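Long-range contact in lipolytic enzyme, g-d-s-l (Clostridium thermocellum, PDB 2W47), which carries a family 6 carbohydrate-binding module, a beta-sandwich domain that holds a glycan over a bound calcium ion: residues Y31-E37 / S117-V123. Residues are numbered along the deposited sequence; the frame is centred on the assembly and turned at random.
Sequences YVNYHNE and SDGGPNV. With CA (calcium ion), chain C; AQA (4-deoxy-beta-L-threo-hex-4-enopyranuronic acid), chain B.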
loop_
_atom_site.group_PDB
_atom_site.type_symbol
_atom_site.label_atom_id
_atom_site.label_comp_id
_atom_site.label_asym_id
_atom_site.label_seq_id
_atom_site.Cartn_x
_atom_site.Cartn_y
_atom_site.Cartn_z
ATOM N N TYR A 31 3.065 10.861 4.675
ATOM C CA TYR A 31 2.279 9.684 4.325
ATOM C C TYR A 31 1.163 10.119 3.379
ATOM O O TYR A 31 0.925 11.322 3.195
ATOM C CB TYR A 31 1.720 9.014 5.588
ATOM C CG TYR A 31 0.782 9.897 6.385
ATOM C CD1 TYR A 31 -0.584 9.950 6.088
ATOM C CD2 TYR A 31 1.256 10.677 7.439
ATOM C CE1 TYR A 31 -1.453 10.762 6.811
ATOM C CE2 TYR A 31 0.395 11.486 8.182
ATOM C CZ TYR A 31 -0.956 11.516 7.870
ATOM O OH TYR A 31 -1.801 12.321 8.596
ATOM N N VAL A 32 0.495 9.141 2.774
ATOM C CA VAL A 32 -0.620 9.420 1.872
ATOM C C VAL A 32 -1.947 9.409 2.615
ATOM O O VAL A 32 -2.239 8.488 3.364
ATOM C CB VAL A 32 -0.709 8.388 0.732
ATOM C CG1 VAL A 32 -1.813 8.776 -0.241
ATOM C CG2 VAL A 32 0.612 8.286 -0.008
ATOM N N ASN A 33 -2.746 10.445 2.383
ATOM C CA ASN A 33 -4.125 10.502 2.839
ATOM C C ASN A 33 -5.017 10.552 1.609
ATOM O O ASN A 33 -4.981 11.521 0.852
ATOM C CB ASN A 33 -4.311 11.727 3.740
ATOM C CG ASN A 33 -5.763 12.023 4.073
ATOM O OD1 ASN A 33 -6.665 11.224 3.814
ATOM N ND2 ASN A 33 -5.994 13.206 4.629
ATOM N N TYR A 34 -5.783 9.481 1.394
ATOM C CA TYR A 34 -6.697 9.383 0.264
ATOM C C TYR A 34 -7.821 10.396 0.403
ATOM O O TYR A 34 -8.279 10.662 1.511
ATOM C CB TYR A 34 -7.334 7.992 0.243
ATOM C CG TYR A 34 -6.475 6.863 -0.290
ATOM C CD1 TYR A 34 -5.429 6.332 0.458
ATOM C CD2 TYR A 34 -6.761 6.277 -1.519
ATOM C CE1 TYR A 34 -4.666 5.273 -0.013
ATOM C CE2 TYR A 34 -6.006 5.210 -2.006
ATOM C CZ TYR A 34 -4.954 4.723 -1.249
ATOM O OH TYR A 34 -4.181 3.673 -1.696
ATOM N N HIS A 35 -8.301 10.949 -0.710
ATOM C CA HIS A 35 -9.585 11.651 -0.674
ATOM C C HIS A 35 -10.644 10.687 -0.159
ATOM O O HIS A 35 -10.589 9.483 -0.441
ATOM C CB HIS A 35 -10.000 12.112 -2.069
ATOM C CG HIS A 35 -9.202 13.255 -2.610
ATOM N ND1 HIS A 35 -8.121 13.804 -1.952
ATOM C CD2 HIS A 35 -9.320 13.938 -3.774
ATOM C CE1 HIS A 35 -7.620 14.788 -2.680
ATOM N NE2 HIS A 35 -8.325 14.881 -3.795
ATOM N N ASN A 36 -11.608 11.212 0.587
ATOM C CA ASN A 36 -12.677 10.367 1.091
ATOM C C ASN A 36 -13.755 10.166 0.038
ATOM O O ASN A 36 -14.830 10.784 0.045
ATOM C CB ASN A 36 -13.174 10.875 2.447
ATOM C CG ASN A 36 -12.132 10.665 3.552
ATOM O OD1 ASN A 36 -10.922 10.798 3.322
ATOM N ND2 ASN A 36 -12.590 10.315 4.738
ATOM N N GLU A 37 -13.404 9.311 -0.914
ATOM C CA GLU A 37 -14.240 8.992 -2.063
ATOM C C GLU A 37 -13.771 7.688 -2.690
ATOM O O GLU A 37 -12.660 7.215 -2.419
ATOM C CB GLU A 37 -14.204 10.131 -3.090
ATOM C CG GLU A 37 -12.847 10.341 -3.760
ATOM C CD GLU A 37 -12.819 11.549 -4.673
ATOM O OE1 GLU A 37 -13.040 12.678 -4.186
ATOM O OE2 GLU A 37 -12.565 11.365 -5.878
ATOM N N SER A 117 -16.532 4.426 -0.200
ATOM C CA SER A 117 -16.735 5.867 -0.315
ATOM C C SER A 117 -15.984 6.708 0.704
ATOM O O SER A 117 -15.904 7.929 0.553
ATOM C CB SER A 117 -18.232 6.195 -0.266
ATOM O OG SER A 117 -18.906 5.521 -1.308
ATOM N N ASP A 118 -15.438 6.079 1.740
ATOM C CA ASP A 118 -14.616 6.819 2.693
ATOM C C ASP A 118 -13.142 6.794 2.283
ATOM O O ASP A 118 -12.295 7.319 3.001
ATOM C CB ASP A 118 -14.789 6.278 4.116
ATOM C CG ASP A 118 -14.667 7.357 5.184
ATOM O OD1 ASP A 118 -14.790 8.563 4.867
ATOM O OD2 ASP A 118 -14.453 6.982 6.353
ATOM N N GLY A 119 -12.846 6.219 1.120
ATOM C CA GLY A 119 -11.481 6.185 0.590
ATOM C C GLY A 119 -10.603 5.115 1.202
ATOM O O GLY A 119 -11.091 4.180 1.851
ATOM N N GLY A 120 -9.297 5.242 0.972
ATOM C CA GLY A 120 -8.340 4.268 1.475
ATOM C C GLY A 120 -7.826 4.659 2.845
ATOM O O GLY A 120 -8.074 5.780 3.305
ATOM N N PRO A 121 -7.084 3.750 3.497
ATOM C CA PRO A 121 -6.439 4.081 4.759
ATOM C C PRO A 121 -5.339 5.108 4.499
ATOM O O PRO A 121 -4.927 5.311 3.348
ATOM C CB PRO A 121 -5.795 2.754 5.175
ATOM C CG PRO A 121 -5.493 2.075 3.879
ATOM C CD PRO A 121 -6.705 2.401 3.033
ATOM N N ASN A 122 -4.855 5.744 5.556
ATOM C CA ASN A 122 -3.621 6.517 5.426
ATOM C C ASN A 122 -2.468 5.543 5.267
ATOM O O ASN A 122 -2.403 4.534 5.977
ATOM C CB ASN A 122 -3.399 7.411 6.634
ATOM C CG ASN A 122 -4.351 8.586 6.673
ATOM O OD1 ASN A 122 -5.023 8.903 5.692
ATOM N ND2 ASN A 122 -4.408 9.258 7.828
ATOM N N VAL A 123 -1.570 5.816 4.323
ATOM C CA VAL A 123 -0.502 4.862 3.982
ATOM C C VAL A 123 0.873 5.516 4.108
ATOM O O VAL A 123 1.175 6.529 3.444
ATOM C CB VAL A 123 -0.678 4.258 2.566
ATOM C CG1 VAL A 123 0.475 3.332 2.241
ATOM C CG2 VAL A 123 -2.010 3.490 2.467
HETATM CA CA CA C . -8.519 9.977 3.740
HETATM O O6A AQA B . -10.902 9.969 7.202
HETATM C C6 AQA B . -9.690 10.159 6.907
HETATM O O6B AQA B . -9.161 9.663 5.879
HETATM C C5 AQA B . -8.939 10.906 7.718
HETATM O O5 AQA B . -9.589 11.431 8.912
HETATM C C4 AQA B . -7.631 11.134 7.455
HETATM C C3 AQA B . -6.860 12.163 8.258
HETATM O O3 AQA B . -5.449 11.904 8.233
HETATM C C2 AQA B . -7.375 12.116 9.691
HETATM O O2 AQA B . -6.709 13.080 10.508
HETATM C C1 AQA B . -8.876 12.385 9.708
HETATM O O HOH W 1 -6.732 8.138 3.738
HETATM O O HOH W 2 -17.070 10.089 0.836
HETATM O O HOH W 3 -9.664 8.165 2.850
HETATM O O HOH W 4 -9.335 12.088 4.412
#
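V32 and V123 form an antiparallel hydrogen-bonded pair, V32 N to V123 O at 2.8 Å and V123 N to V32 O at 2.9 Å, in a single bridge that ties strand 31-34 to the start of strand 122-130. Beyond it the two segments stay antiparallel, and water 1 spans the gap next to the bridge, accepting from Y34 N and donating to G120 O and N122 OD1. G120 CA packs over one face of the Y34 ring (CH-pi, 3.8 Å to the centroid), with V123 CG2 at the ring edge; Y34 OH reaches A112 O of strand 106-114. Between the segments sits the calcium ion, bound by N33 OD1 (2.2 Å), Y34 O, N36 OD1, three waters and carboxylate oxygen O6B of 4-deoxy-beta-L-threo-hex-4-enopyranuronic acid. Segment 117-123 gives the metal no direct ligand but grips waters 1 and 3 through D118 O, G120 O and N122 OD1, a second shell. N36 CG, anti to the carbonyl carbon (chi1 -70°), carries the amide to calcium with ND2 between sugar O6A (3.0 Å, nearly straight at 170°) and D118 OD1 (2.8 Å, bent), which it meets from above the carboxylate plane; D118 also salt-bridges R68. The N122 amide crosses the Y31 ring obliquely, ND2 by CE1, and ND2 donates to sugar O3 at 2.9 Å. E20 holds both Y31 OH and N33 ND2, consistent with N33 keeping OD1 on the metal. Calcium thus bridges protein and sugar, probably offsetting the uronate charge, while N36 and N122, one amide from each segment, donate to its carboxylate and O3.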